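Local coordinates for protein uroporphyrinogen III synthase (Thermus thermophilus, PDB 1WCW) that probably acts as a uroporphyrinogen-III synthase, the tetrapyrrole-pathway lyase that closes linear hydroxymethylbilane into the asymmetric macrocycle uroporphyrinogen III, at residues E42-V46 and P47-D51; T67-G70 and V71-L75; A207-E210 and A211-R215; T242-L245 and G246-L249; Q250-K253 and R254-K258. All coordinates share one frame; numbering follows the deposited sequence.

Contact 1 of 5, residues E42-V46 and P47-D51; sequences EKVPV and PEYRD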
loop_
_atom_site.group_PDB
_atom_site.type_symbol
_atom_site.label_atom_id
_atom_site.label_comp_id
_atom_site.label_asym_id
_atom_site.label_seq_id
_atom_site.Cartn_x
_atom_site.Cartn_y
_atom_site.Cartn_z
ATOM N N GLU A 42 0.718 -7.784 10.356
ATOM C CA GLU A 42 0.574 -9.065 11.022
ATOM C C GLU A 42 -0.285 -9.966 10.193
ATOM O O GLU A 42 -1.304 -9.556 9.583
ATOM C CB GLU A 42 -0.050 -8.914 12.400
ATOM C CG GLU A 42 -1.424 -8.292 12.390
ATOM C CD GLU A 42 -2.115 -8.275 13.735
ATOM O OE1 GLU A 42 -3.343 -8.028 13.750
ATOM O OE2 GLU A 42 -1.435 -8.504 14.767
ATOM N N LYS A 43 0.161 -11.207 10.089
ATOM C CA LYS A 43 -0.618 -12.178 9.340
ATOM C C LYS A 43 -1.778 -12.581 10.192
ATOM O O LYS A 43 -1.687 -12.696 11.410
ATOM C CB LYS A 43 0.187 -13.446 9.022
ATOM C CG LYS A 43 1.388 -13.261 8.134
ATOM C CD LYS A 43 1.032 -12.739 6.731
ATOM C CE LYS A 43 2.263 -12.722 5.817
ATOM N NZ LYS A 43 1.926 -12.091 4.519
ATOM N N VAL A 44 -2.920 -12.783 9.572
ATOM C CA VAL A 44 -4.097 -13.240 10.275
ATOM C C VAL A 44 -4.046 -14.820 10.275
ATOM O O VAL A 44 -3.865 -15.439 9.223
ATOM C CB VAL A 44 -5.379 -12.776 9.558
ATOM C CG1 VAL A 44 -6.547 -13.364 10.223
ATOM C CG2 VAL A 44 -5.511 -11.181 9.614
ATOM N N PRO A 45 -4.181 -15.472 11.444
ATOM C CA PRO A 45 -4.129 -16.949 11.487
ATOM C C PRO A 45 -5.200 -17.455 10.615
ATOM O O PRO A 45 -6.354 -17.018 10.650
ATOM C CB PRO A 45 -4.375 -17.277 12.961
ATOM C CG PRO A 45 -3.856 -16.039 13.667
ATOM C CD PRO A 45 -4.337 -14.885 12.777
ATOM N N VAL A 46 -4.858 -18.489 9.835
ATOM C CA VAL A 46 -5.783 -19.037 8.901
ATOM C C VAL A 46 -7.125 -19.459 9.540
ATOM O O VAL A 46 -8.231 -19.233 9.011
ATOM C CB VAL A 46 -5.098 -20.205 8.145
ATOM C CG1 VAL A 46 -6.143 -21.002 7.313
ATOM C CG2 VAL A 46 -4.009 -19.638 7.212
ATOM N N PRO A 47 -7.054 -20.079 10.740
ATOM C CA PRO A 47 -8.354 -20.450 11.330
ATOM C C PRO A 47 -9.326 -19.283 11.572
ATOM O O PRO A 47 -10.538 -19.476 11.604
ATOM C CB PRO A 47 -7.954 -21.119 12.644
ATOM C CG PRO A 47 -6.600 -21.685 12.360
ATOM C CD PRO A 47 -5.922 -20.646 11.470
ATOM N N GLU A 48 -8.792 -18.066 11.751
ATOM C CA GLU A 48 -9.641 -16.904 12.019
ATOM C C GLU A 48 -10.480 -16.426 10.857
ATOM O O GLU A 48 -11.491 -15.715 11.048
ATOM C CB GLU A 48 -8.807 -15.735 12.573
ATOM C CG GLU A 48 -8.248 -16.010 13.963
ATOM C CD GLU A 48 -7.633 -14.759 14.609
ATOM O OE1 GLU A 48 -8.371 -13.796 14.903
ATOM O OE2 GLU A 48 -6.403 -14.735 14.806
ATOM N N TYR A 49 -10.105 -16.804 9.623
ATOM C CA TYR A 49 -10.959 -16.409 8.498
ATOM C C TYR A 49 -11.320 -17.604 7.646
ATOM O O TYR A 49 -11.682 -17.489 6.491
ATOM C CB TYR A 49 -10.330 -15.271 7.665
ATOM C CG TYR A 49 -9.014 -15.570 7.006
ATOM C CD1 TYR A 49 -7.807 -15.618 7.695
ATOM C CD2 TYR A 49 -8.971 -15.780 5.624
ATOM C CE1 TYR A 49 -6.644 -15.851 7.071
ATOM C CE2 TYR A 49 -7.766 -16.016 4.981
ATOM C CZ TYR A 49 -6.613 -16.054 5.676
ATOM O OH TYR A 49 -5.432 -16.227 5.028
ATOM N N ARG A 50 -11.212 -18.799 8.236
ATOM C CA ARG A 50 -11.550 -20.053 7.528
ATOM C C ARG A 50 -12.947 -20.022 6.915
ATOM O O ARG A 50 -13.223 -20.604 5.853
ATOM C CB ARG A 50 -11.345 -21.264 8.474
ATOM C CG ARG A 50 -12.399 -21.415 9.459
ATOM C CD ARG A 50 -12.024 -22.519 10.416
ATOM N NE ARG A 50 -12.121 -23.850 9.858
ATOM C CZ ARG A 50 -12.753 -24.815 10.513
ATOM N NH1 ARG A 50 -12.827 -26.045 10.029
ATOM N NH2 ARG A 50 -13.362 -24.500 11.653
ATOM N N ASP A 51 -13.873 -19.368 7.608
ATOM C CA ASP A 51 -15.264 -19.263 7.197
ATOM C C ASP A 51 -15.366 -18.532 5.809
ATOM O O ASP A 51 -16.118 -18.949 4.915
ATOM C CB ASP A 51 -15.936 -18.433 8.321
ATOM C CG ASP A 51 -14.854 -17.661 9.190
ATOM O OD1 ASP A 51 -14.066 -18.292 9.954
ATOM O OD2 ASP A 51 -14.747 -16.416 9.089
HETATM O O HOH W 1 -3.365 -15.518 6.612
#
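Val44 sets its CG1 branch beside CD1 of Tyr49 at 3.6 Å, the two side chains crossing obliquely. This local contact makes the bend by which the chain leaves strand 39-43 and enters helix 50-57. The branch stands anti to the backbone N (chi1 175°), which carries it to the CD1 and CE1 side of the ring. Val44 O comes to the same ring at its edge, in plane, 3.5 Å from CE1. One water bridges backbone and ring hydroxyl: it donates to Val44 O at 2.7 Å and accepts from Tyr49 OH at the same length. Pro45 follows with its carbonyl turned back over the bend, where Glu48 N reaches Pro45 O at 2.9 Å, 46° out of the carbonyl plane, closing a beta turn. The ring of Pro45 lies across the Glu48 side chain, and carboxylate OE2 approaches Pro45 CD to 2.9 Å, a close approach to carbon. Val46 repeats the turn one residue on: its O accepts from Tyr49 N at 3.1 Å, again from above the carbonyl plane, and Tyr49 takes the N-cap position. The Val46 side chain touches Ala77 and Leu81, and its CB is tight against Pro47 CD at 3.5 Å, while Tyr49 also meets Pro162 and Ala77. Pro45 and Pro47 have no N-H, and the two bent backbone bonds come from Glu48 and Tyr49. The buried tyrosine adds a hydroxyl whose proton goes to a water, so the polar bond of its side chain to the bend is an indirect one through solvent.

Contact 2 of 5, residues T67-G70 and V71-L75; sequences TGVG and VRDLL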
loop_
_atom_site.group_PDB
_atom_site.type_symbol
_atom_site.label_atom_id
_atom_site.label_comp_id
_atom_site.label_asym_id
_atom_site.label_seq_id
_atom_site.Cartn_x
_atom_site.Cartn_y
_atom_site.Cartn_z
ATOM N N THR A 67 -3.615 -6.784 -3.452
ATOM C CA THR A 67 -2.186 -6.871 -3.294
ATOM C C THR A 67 -1.638 -8.236 -3.697
ATOM O O THR A 67 -2.354 -9.285 -3.667
ATOM C CB THR A 67 -1.743 -6.579 -1.859
ATOM O OG1 THR A 67 -2.237 -7.604 -0.968
ATOM C CG2 THR A 67 -2.283 -5.237 -1.374
ATOM N N GLY A 68 -0.355 -8.262 -4.099
ATOM C CA GLY A 68 0.275 -9.520 -4.479
ATOM C C GLY A 68 0.420 -10.401 -3.274
ATOM O O GLY A 68 0.173 -11.617 -3.374
ATOM N N VAL A 69 0.853 -9.819 -2.163
ATOM C CA VAL A 69 0.993 -10.543 -0.905
ATOM C C VAL A 69 -0.341 -11.191 -0.535
ATOM O O VAL A 69 -0.391 -12.350 -0.111
ATOM C CB VAL A 69 1.444 -9.607 0.253
ATOM C CG1 VAL A 69 1.431 -10.353 1.586
ATOM C CG2 VAL A 69 2.850 -9.121 -0.054
ATOM N N GLY A 70 -1.425 -10.457 -0.697
ATOM C CA GLY A 70 -2.729 -10.989 -0.350
ATOM C C GLY A 70 -3.164 -12.155 -1.206
ATOM O O GLY A 70 -3.760 -13.123 -0.673
ATOM N N VAL A 71 -2.902 -12.098 -2.487
ATOM C CA VAL A 71 -3.224 -13.202 -3.371
ATOM C C VAL A 71 -2.438 -14.446 -2.895
ATOM O O VAL A 71 -3.007 -15.551 -2.738
ATOM C CB VAL A 71 -2.849 -12.836 -4.806
ATOM C CG1 VAL A 71 -2.876 -14.109 -5.699
ATOM C CG2 VAL A 71 -3.794 -11.750 -5.339
ATOM N N ARG A 72 -1.136 -14.306 -2.655
ATOM C CA ARG A 72 -0.329 -15.445 -2.262
ATOM C C ARG A 72 -0.795 -15.993 -0.931
ATOM O O ARG A 72 -0.948 -17.238 -0.785
ATOM C CB ARG A 72 1.130 -15.052 -2.202
ATOM C CG ARG A 72 1.653 -14.703 -3.574
ATOM C CD ARG A 72 3.216 -14.471 -3.627
ATOM N NE ARG A 72 3.525 -13.931 -4.948
ATOM C CZ ARG A 72 3.590 -12.629 -5.232
ATOM N NH1 ARG A 72 3.847 -12.227 -6.488
ATOM N NH2 ARG A 72 3.489 -11.749 -4.260
ATOM N N ASP A 73 -1.058 -15.107 0.038
ATOM C CA ASP A 73 -1.514 -15.577 1.339
ATOM C C ASP A 73 -2.849 -16.321 1.240
ATOM O O ASP A 73 -3.050 -17.341 1.957
ATOM C CB ASP A 73 -1.669 -14.436 2.351
ATOM C CG ASP A 73 -0.365 -13.877 2.842
ATOM O OD1 ASP A 73 -0.487 -12.856 3.549
ATOM O OD2 ASP A 73 0.739 -14.433 2.561
ATOM N N LEU A 74 -3.797 -15.841 0.440
ATOM C CA LEU A 74 -5.041 -16.517 0.318
ATOM C C LEU A 74 -4.897 -17.897 -0.298
ATOM O O LEU A 74 -5.566 -18.844 0.160
ATOM C CB LEU A 74 -5.995 -15.624 -0.519
ATOM C CG LEU A 74 -7.384 -16.145 -0.730
ATOM C CD1 LEU A 74 -8.104 -16.356 0.566
ATOM C CD2 LEU A 74 -8.184 -15.109 -1.588
ATOM N N LEU A 75 -4.098 -18.018 -1.335
ATOM C CA LEU A 75 -3.877 -19.318 -1.953
ATOM C C LEU A 75 -3.225 -20.283 -0.914
ATOM O O LEU A 75 -3.641 -21.471 -0.835
ATOM C CB LEU A 75 -2.995 -19.157 -3.208
ATOM C CG LEU A 75 -3.756 -18.469 -4.344
ATOM C CD1 LEU A 75 -2.760 -18.159 -5.420
ATOM C CD2 LEU A 75 -4.849 -19.323 -4.882
#
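Thr67 O accepts from Val71 N at 3.1 Å, the first main-chain bond of helix 68-80, whose N-cap is Thr67. The cap is a side-chain one: Thr67 OG1 receives Gly70 N, and the same hydroxyl is also hydrogen-bonded to Tyr163 and Gln137. Val71 swings its CG2 branch back to 3.3 Å from Thr67 O, and its side chain also touches Ala65 and Ala104 and Leu105 of helix 99-107. Arg72 bonds through its N to Gly68 O almost straight (168°). Its extended chain runs alongside the helix start, and the guanidinium comes back obliquely to Gly68, NH2 being 3.4 Å from Gly68 O. The angle there is too poor for a bond, and NH1 goes instead to Glu107 in a salt bridge. Asp73 N reaches Val69 O at 2.8 Å, and its carboxylate lies beside the Val69 side chain, both pointing the same way, with OD1 3.7 Å from Val69 CG1. With CG anti to the carbonyl carbon (chi1 -72°), the acid lies back along Val69, Asp73 CG 3.3 Å from Val69 O, and OD1 makes a salt bridge with Lys43 of strand 39-43. An asparagine here would probably leave the Lys43 ammonium without its opposing charge. Leu74, which packs on Phe63 and Leu160, completes the turn with its N on Gly70 O at 2.9 Å and its CB 3.4 Å from that same oxygen.

Contact 3 of 5, residues A207-E210 and A211-R215; sequences ALRE and ALNTR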
loop_
_atom_site.group_PDB
_atom_site.type_symbol
_atom_site.label_atom_id
_atom_site.label_comp_id
_atom_site.label_asym_id
_atom_site.label_seq_id
_atom_site.Cartn_x
_atom_site.Cartn_y
_atom_site.Cartn_z
ATOM N N ALA A 207 -0.007 21.125 11.412
ATOM C CA ALA A 207 1.396 21.460 11.560
ATOM C C ALA A 207 2.255 20.503 10.741
ATOM O O ALA A 207 3.288 20.877 10.224
ATOM C CB ALA A 207 1.870 21.416 13.062
ATOM N N LEU A 208 1.794 19.246 10.671
ATOM C CA LEU A 208 2.545 18.241 9.891
ATOM C C LEU A 208 2.523 18.626 8.385
ATOM O O LEU A 208 3.557 18.560 7.713
ATOM C CB LEU A 208 1.885 16.892 10.081
ATOM C CG LEU A 208 2.344 15.773 9.186
ATOM C CD1 LEU A 208 3.810 15.469 9.484
ATOM C CD2 LEU A 208 1.495 14.519 9.418
ATOM N N ARG A 209 1.370 19.066 7.883
ATOM C CA ARG A 209 1.275 19.527 6.486
ATOM C C ARG A 209 2.219 20.697 6.280
ATOM O O ARG A 209 2.967 20.727 5.298
ATOM C CB ARG A 209 -0.137 19.953 6.190
ATOM C CG ARG A 209 -0.287 20.502 4.825
ATOM C CD ARG A 209 -1.699 20.983 4.549
ATOM N NE ARG A 209 -2.671 19.956 4.622
ATOM C CZ ARG A 209 -3.722 19.945 5.444
ATOM N NH1 ARG A 209 -4.570 18.932 5.370
ATOM N NH2 ARG A 209 -3.929 20.898 6.361
ATOM N N GLU A 210 2.203 21.687 7.194
ATOM C CA GLU A 210 3.113 22.810 7.069
ATOM C C GLU A 210 4.582 22.350 7.060
ATOM O O GLU A 210 5.358 22.810 6.220
ATOM C CB GLU A 210 2.877 23.823 8.196
ATOM C CG GLU A 210 3.880 24.969 8.190
ATOM C CD GLU A 210 3.475 26.059 9.187
ATOM O OE1 GLU A 210 4.229 27.033 9.341
ATOM O OE2 GLU A 210 2.383 25.917 9.779
ATOM N N ALA A 211 4.927 21.414 7.958
ATOM C CA ALA A 211 6.292 20.936 7.999
ATOM C C ALA A 211 6.711 20.238 6.677
ATOM O O ALA A 211 7.787 20.521 6.173
ATOM C CB ALA A 211 6.462 20.012 9.190
ATOM N N LEU A 212 5.822 19.385 6.126
ATOM C CA LEU A 212 6.153 18.623 4.882
ATOM C C LEU A 212 6.070 19.472 3.627
ATOM O O LEU A 212 6.567 19.079 2.596
ATOM C CB LEU A 212 5.295 17.384 4.739
ATOM C CG LEU A 212 5.673 16.319 5.789
ATOM C CD1 LEU A 212 4.652 15.234 5.809
ATOM C CD2 LEU A 212 7.034 15.791 5.544
ATOM N N ASN A 213 5.465 20.658 3.690
ATOM C CA ASN A 213 5.469 21.567 2.562
ATOM C C ASN A 213 6.595 22.596 2.657
ATOM O O ASN A 213 7.125 23.004 1.643
ATOM C CB ASN A 213 4.160 22.329 2.482
ATOM C CG ASN A 213 3.092 21.557 1.804
ATOM O OD1 ASN A 213 3.385 20.697 0.947
ATOM N ND2 ASN A 213 1.849 21.821 2.154
ATOM N N THR A 214 6.980 23.011 3.852
ATOM C CA THR A 214 7.917 24.114 3.965
ATOM C C THR A 214 9.197 23.892 4.659
ATOM O O THR A 214 10.065 24.727 4.561
ATOM C CB THR A 214 7.204 25.289 4.633
ATOM O OG1 THR A 214 7.043 25.056 6.011
ATOM C CG2 THR A 214 5.833 25.560 3.996
ATOM N N ARG A 215 9.353 22.788 5.358
ATOM C CA ARG A 215 10.586 22.548 6.114
ATOM C C ARG A 215 11.254 21.200 5.876
ATOM O O ARG A 215 12.486 21.100 6.004
ATOM C CB ARG A 215 10.374 22.676 7.629
ATOM C CG ARG A 215 9.916 24.069 8.156
ATOM C CD ARG A 215 9.560 23.988 9.653
ATOM N NE ARG A 215 9.560 22.627 10.174
ATOM C CZ ARG A 215 8.485 22.019 10.662
ATOM N NH1 ARG A 215 8.568 20.766 11.098
ATOM N NH2 ARG A 215 7.322 22.664 10.718
HETATM O O HOH W 2 4.810 23.018 11.310
#
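Glu210 and Thr214 meet in a local, one-turn contact at the C-terminal end of helix 205-214, on the periphery of the fold where the helix is about to hand over to strand 217-221. Glu210 O is gripped twice by Thr214. The backbone N comes at 2.9 Å, nearly along the C=O axis, and the hydroxyl OG1 donates at 2.8 Å from above the carbonyl plane. OG1 can reach back because it sits between the backbone N and the carbonyl carbon (chi1 75°). Two residues earlier Leu212 N bonds regularly to Leu208 O, and the two leucines lie side by side with CD1 against CD1 at 3.8 Å. Leu208 also meets Leu198 and Phe199 of helix 192-201. Arg209 and Asn213 run in the same direction, Arg209 CG 3.7 Å from Asn213 ND2, with guanidinium and amide planes 30° apart. The polar ends of both leave the helix for the loop after helix 223-231: Arg209 NE bonds to Trp232 O, and the Asn213 amide bonds through ND2 to Gly233 O and through OD1 to Lys235 N. Beyond the helix, the Arg215 guanidinium folds back, one face passing over Ala211 CA, which lies toward its rim. A water at the edge of its plane donates to Ala207 O at 2.8 Å and accepts a weak bond from NH2. A threonine hydroxyl returned to the carbonyl four residues earlier, doubling the main-chain bond of the same threonine near the helix end, is a familiar arrangement of serine and threonine in alpha-helices.

Contact 4 of 5, residues T242-L245 and G246-L249; sequences TERL and GSLL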
loop_
_atom_site.group_PDB
_atom_site.type_symbol
_atom_site.label_atom_id
_atom_site.label_comp_id
_atom_site.label_asym_id
_atom_site.label_seq_id
_atom_site.Cartn_x
_atom_site.Cartn_y
_atom_site.Cartn_z
ATOM N N THR A 242 10.544 4.051 -9.982
ATOM C CA THR A 242 11.267 2.815 -10.243
ATOM C C THR A 242 11.186 1.786 -9.163
ATOM O O THR A 242 11.584 0.637 -9.377
ATOM C CB THR A 242 12.795 3.040 -10.408
ATOM O OG1 THR A 242 13.402 3.248 -9.117
ATOM C CG2 THR A 242 13.094 4.169 -11.349
ATOM N N GLU A 243 10.728 2.166 -7.979
ATOM C CA GLU A 243 10.710 1.173 -6.912
ATOM C C GLU A 243 12.148 0.762 -6.437
ATOM O O GLU A 243 12.279 -0.154 -5.599
ATOM C CB GLU A 243 9.918 -0.076 -7.356
ATOM C CG GLU A 243 8.464 0.205 -7.785
ATOM C CD GLU A 243 7.660 -1.078 -8.089
ATOM O OE1 GLU A 243 8.051 -1.838 -8.999
ATOM O OE2 GLU A 243 6.622 -1.333 -7.426
ATOM N N ARG A 244 13.225 1.399 -6.938
ATOM C CA ARG A 244 14.583 1.068 -6.459
ATOM C C ARG A 244 14.979 2.154 -5.441
ATOM O O ARG A 244 14.863 3.337 -5.781
ATOM C CB ARG A 244 15.593 1.067 -7.609
ATOM C CG ARG A 244 15.269 -0.000 -8.674
ATOM C CD ARG A 244 16.521 -0.306 -9.511
ATOM N NE ARG A 244 16.899 0.861 -10.314
ATOM C CZ ARG A 244 16.190 1.314 -11.339
ATOM N NH1 ARG A 244 16.598 2.382 -11.984
ATOM N NH2 ARG A 244 15.095 0.674 -11.719
ATOM N N LEU A 245 15.402 1.782 -4.229
ATOM C CA LEU A 245 15.755 2.777 -3.205
ATOM C C LEU A 245 17.001 3.592 -3.610
ATOM O O LEU A 245 17.183 4.770 -3.225
ATOM C CB LEU A 245 15.964 2.092 -1.821
ATOM C CG LEU A 245 14.644 1.659 -1.156
ATOM C CD1 LEU A 245 14.952 0.941 0.109
ATOM C CD2 LEU A 245 13.735 2.859 -0.874
ATOM N N GLY A 246 17.795 3.015 -4.483
ATOM C CA GLY A 246 18.978 3.697 -4.956
ATOM C C GLY A 246 18.522 4.800 -5.891
ATOM O O GLY A 246 19.164 5.874 -5.891
ATOM N N SER A 247 17.461 4.563 -6.661
ATOM C CA SER A 247 16.981 5.563 -7.595
ATOM C C SER A 247 16.341 6.758 -6.845
ATOM O O SER A 247 16.503 7.946 -7.198
ATOM C CB SER A 247 15.970 4.933 -8.577
ATOM O OG SER A 247 15.398 5.893 -9.438
ATOM N N LEU A 248 15.562 6.413 -5.828
ATOM C CA LEU A 248 14.881 7.404 -5.039
ATOM C C LEU A 248 15.877 8.370 -4.431
ATOM O O LEU A 248 15.779 9.615 -4.566
ATOM C CB LEU A 248 14.186 6.664 -3.930
ATOM C CG LEU A 248 13.673 7.561 -2.810
ATOM C CD1 LEU A 248 12.608 8.435 -3.427
ATOM C CD2 LEU A 248 13.114 6.696 -1.671
ATOM N N LEU A 249 16.844 7.780 -3.779
ATOM C CA LEU A 249 17.847 8.554 -3.096
ATOM C C LEU A 249 18.757 9.335 -3.983
ATOM O O LEU A 249 19.050 10.506 -3.720
ATOM C CB LEU A 249 18.687 7.697 -2.163
ATOM C CG LEU A 249 17.832 7.180 -0.998
ATOM C CD1 LEU A 249 18.585 6.043 -0.248
ATOM C CD2 LEU A 249 17.555 8.337 -0.046
#
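Thr242 pushes its hydroxyl against the methylene of Ser247, OG1 to CB 3.1 Å, while the same oxygen stands 4.0 Å above the plane of the Arg244 guanidinium, over its centre. The hydroxyl is held there by a bond from Arg244 N at 2.9 Å (162°) and by a further bond to Asp240. Its position between the backbone N and the carbonyl carbon (chi1 76°) turns it toward the helix start. The methyl CG2 meanwhile lies 3.5 Å from Ser247 OG, and OG itself is bonded to the other carboxylate oxygen of Asp240, which thus serves both hydroxyls. With alanine in place of this threonine, Arg244 N would probably lose its acceptor, and a gap open beside Ser247 CB. The bond to Arg244 N makes an ST turn, which leads the chain from strand 238-240 into helix 245-260, with Arg244 at the N-cap. Arg244 O begins the helical bonding: Leu248 N bonds to it at 3.2 Å, and Ser247 N adds a weak, bent bond. Arg244 CB also touches Ser247 CB. On the inner side Leu245 and Leu248 lie side by side, pointing the same way, with CD2 against CD2 at 4.0 Å. Leu248 goes on to Leu219 and Val221 of the parallel sheet, whereas Leu245 and Leu249 touch Phe22 of helix 19-28. Leu249 N bonds to Leu245 O at 3.1 Å, and its CG sits 3.3 Å from that oxygen.

Contact 5 of 5, residues Q250-K253 and R254-K258; sequences QGFK and RALQK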
loop_
_atom_site.group_PDB
_atom_site.type_symbol
_atom_site.label_atom_id
_atom_site.label_comp_id
_atom_site.label_asym_id
_atom_site.label_seq_id
_atom_site.Cartn_x
_atom_site.Cartn_y
_atom_site.Cartn_z
ATOM N N GLN A 250 19.163 8.717 -5.112
ATOM C CA GLN A 250 20.027 9.401 -6.021
ATOM C C GLN A 250 19.319 10.463 -6.801
ATOM O O GLN A 250 19.868 11.551 -7.054
ATOM C CB GLN A 250 20.684 8.413 -6.980
ATOM C CG GLN A 250 21.449 7.423 -6.182
ATOM C CD GLN A 250 22.199 6.532 -7.083
ATOM O OE1 GLN A 250 23.216 6.954 -7.649
ATOM N NE2 GLN A 250 21.712 5.300 -7.260
ATOM N N GLY A 251 18.091 10.163 -7.159
ATOM C CA GLY A 251 17.290 11.155 -7.869
ATOM C C GLY A 251 17.039 12.372 -6.965
ATOM O O GLY A 251 17.135 13.544 -7.388
ATOM N N PHE A 252 16.729 12.097 -5.676
ATOM C CA PHE A 252 16.603 13.190 -4.734
ATOM C C PHE A 252 17.886 14.018 -4.591
ATOM O O PHE A 252 17.840 15.214 -4.607
ATOM C CB PHE A 252 16.179 12.625 -3.372
ATOM C CG PHE A 252 16.224 13.645 -2.251
ATOM C CD1 PHE A 252 15.491 14.820 -2.330
ATOM C CD2 PHE A 252 16.982 13.407 -1.129
ATOM C CE1 PHE A 252 15.515 15.718 -1.292
ATOM C CE2 PHE A 252 17.007 14.341 -0.049
ATOM C CZ PHE A 252 16.266 15.482 -0.142
ATOM N N LYS A 253 19.004 13.350 -4.451
ATOM C CA LYS A 253 20.296 14.049 -4.317
ATOM C C LYS A 253 20.551 14.987 -5.508
ATOM O O LYS A 253 20.918 16.176 -5.293
ATOM C CB LYS A 253 21.353 12.959 -4.239
ATOM C CG LYS A 253 22.739 13.459 -3.916
ATOM C CD LYS A 253 23.626 12.197 -3.695
ATOM C CE LYS A 253 25.046 12.590 -3.471
ATOM N NZ LYS A 253 25.254 12.857 -2.031
ATOM N N ARG A 254 20.291 14.509 -6.707
ATOM C CA ARG A 254 20.499 15.353 -7.869
ATOM C C ARG A 254 19.511 16.520 -7.901
ATOM O O ARG A 254 19.868 17.650 -8.190
ATOM C CB ARG A 254 20.398 14.479 -9.110
ATOM C CG ARG A 254 20.632 15.279 -10.382
ATOM C CD ARG A 254 20.626 14.303 -11.535
ATOM N NE ARG A 254 20.861 14.967 -12.824
ATOM C CZ ARG A 254 22.062 15.302 -13.275
ATOM N NH1 ARG A 254 22.156 15.908 -14.488
ATOM N NH2 ARG A 254 23.140 15.026 -12.571
ATOM N N ALA A 255 18.237 16.254 -7.598
ATOM C CA ALA A 255 17.213 17.294 -7.585
ATOM C C ALA A 255 17.512 18.371 -6.593
ATOM O O ALA A 255 17.389 19.557 -6.900
ATOM C CB ALA A 255 15.856 16.628 -7.282
ATOM N N LEU A 256 17.987 17.965 -5.450
ATOM C CA LEU A 256 18.320 18.886 -4.411
ATOM C C LEU A 256 19.499 19.799 -4.891
ATOM O O LEU A 256 19.486 21.047 -4.838
ATOM C CB LEU A 256 18.664 18.081 -3.161
ATOM C CG LEU A 256 18.922 18.861 -1.885
ATOM C CD1 LEU A 256 17.639 19.619 -1.496
ATOM C CD2 LEU A 256 19.308 17.898 -0.803
ATOM N N GLN A 257 20.529 19.161 -5.462
ATOM C CA GLN A 257 21.663 19.968 -5.883
ATOM C C GLN A 257 21.351 20.884 -7.063
ATOM O O GLN A 257 21.885 22.002 -7.149
ATOM C CB GLN A 257 22.840 19.059 -6.197
ATOM C CG GLN A 257 24.104 19.924 -6.241
ATOM C CD GLN A 257 24.734 20.141 -4.883
ATOM O OE1 GLN A 257 25.902 19.805 -4.670
ATOM N NE2 GLN A 257 23.973 20.688 -3.940
ATOM N N LYS A 258 20.518 20.430 -7.979
ATOM C CA LYS A 258 20.120 21.231 -9.122
ATOM C C LYS A 258 19.507 22.509 -8.661
ATOM O O LYS A 258 19.650 23.541 -9.314
ATOM C CB LYS A 258 19.085 20.486 -9.950
ATOM C CG LYS A 258 19.580 19.976 -11.234
ATOM C CD LYS A 258 20.835 19.267 -11.124
ATOM C CE LYS A 258 21.368 18.928 -12.524
ATOM N NZ LYS A 258 20.309 18.535 -13.525
#
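Phe252 CZ meets Leu256 CD2 at 3.9 Å, the hydrophobic touch of this turn in the middle of helix 245-260. The two side chains lie alongside each other, pointing the same way, and the methyl comes to the ring obliquely. With CG anti to the backbone N (chi1 171°), the phenylalanine ring trails along the helix toward the leucine. The compact part of the contact is here, where the buried Phe252 sets its ring against both Leu256 and strand 217-221. Closer to the backbone the spacing is ordinary helix geometry: Ala255 CB is 3.3 Å from Gly251 O, and Leu256 CB is equally near Phe252 O. Regular main-chain bonds run beneath, among them Ala255 N to Gly251 O and Leu256 N to Phe252 O, each 2.9 Å. The side exposed to solvent is looser and polar. Arg254 is stretched out and carries its guanidinium away from Gln250, and Lys258 CE lies 3.6 Å above one face of the Arg254 guanidinium, toward its rim. Gln250 turns away from the contact and bonds its NE2 to Gly246 O a turn earlier. Lys253 leaves by another route: its ammonium bonds to Leu29 O and makes a cation-pi interaction with Phe31. The helix thus lies against the five-stranded parallel sheet, Phe252 on Lys217 and Leu219 of strand 217-221, with Leu256 on Lys217 and both on Val9, while Ala255 packs on Phe237 and Gln250 on Leu29, next to helix 19-28.

Contacts 1 and 5 are surface contacts, whereas contacts 2, 3 and 4 are partly buried, and none is wholly core. Contacts 1 and 2 belong to the part of the fold built round the mixed sheet and touch directly through the Lys43–Asp73 salt bridge. Contacts 3, 4 and 5 belong to the part built round the parallel sheet, and contacts 4 and 5 follow each other on helix 245-260, one at its start and one in its body. The centres of contacts 1 and 5 are about 44 Å apart. Helix starts use different devices: consecutive turns in contact 1, side-chain capping in contact 2, an ST turn in contact 4. Contact 3 alone lies at the C-terminal end of a helix.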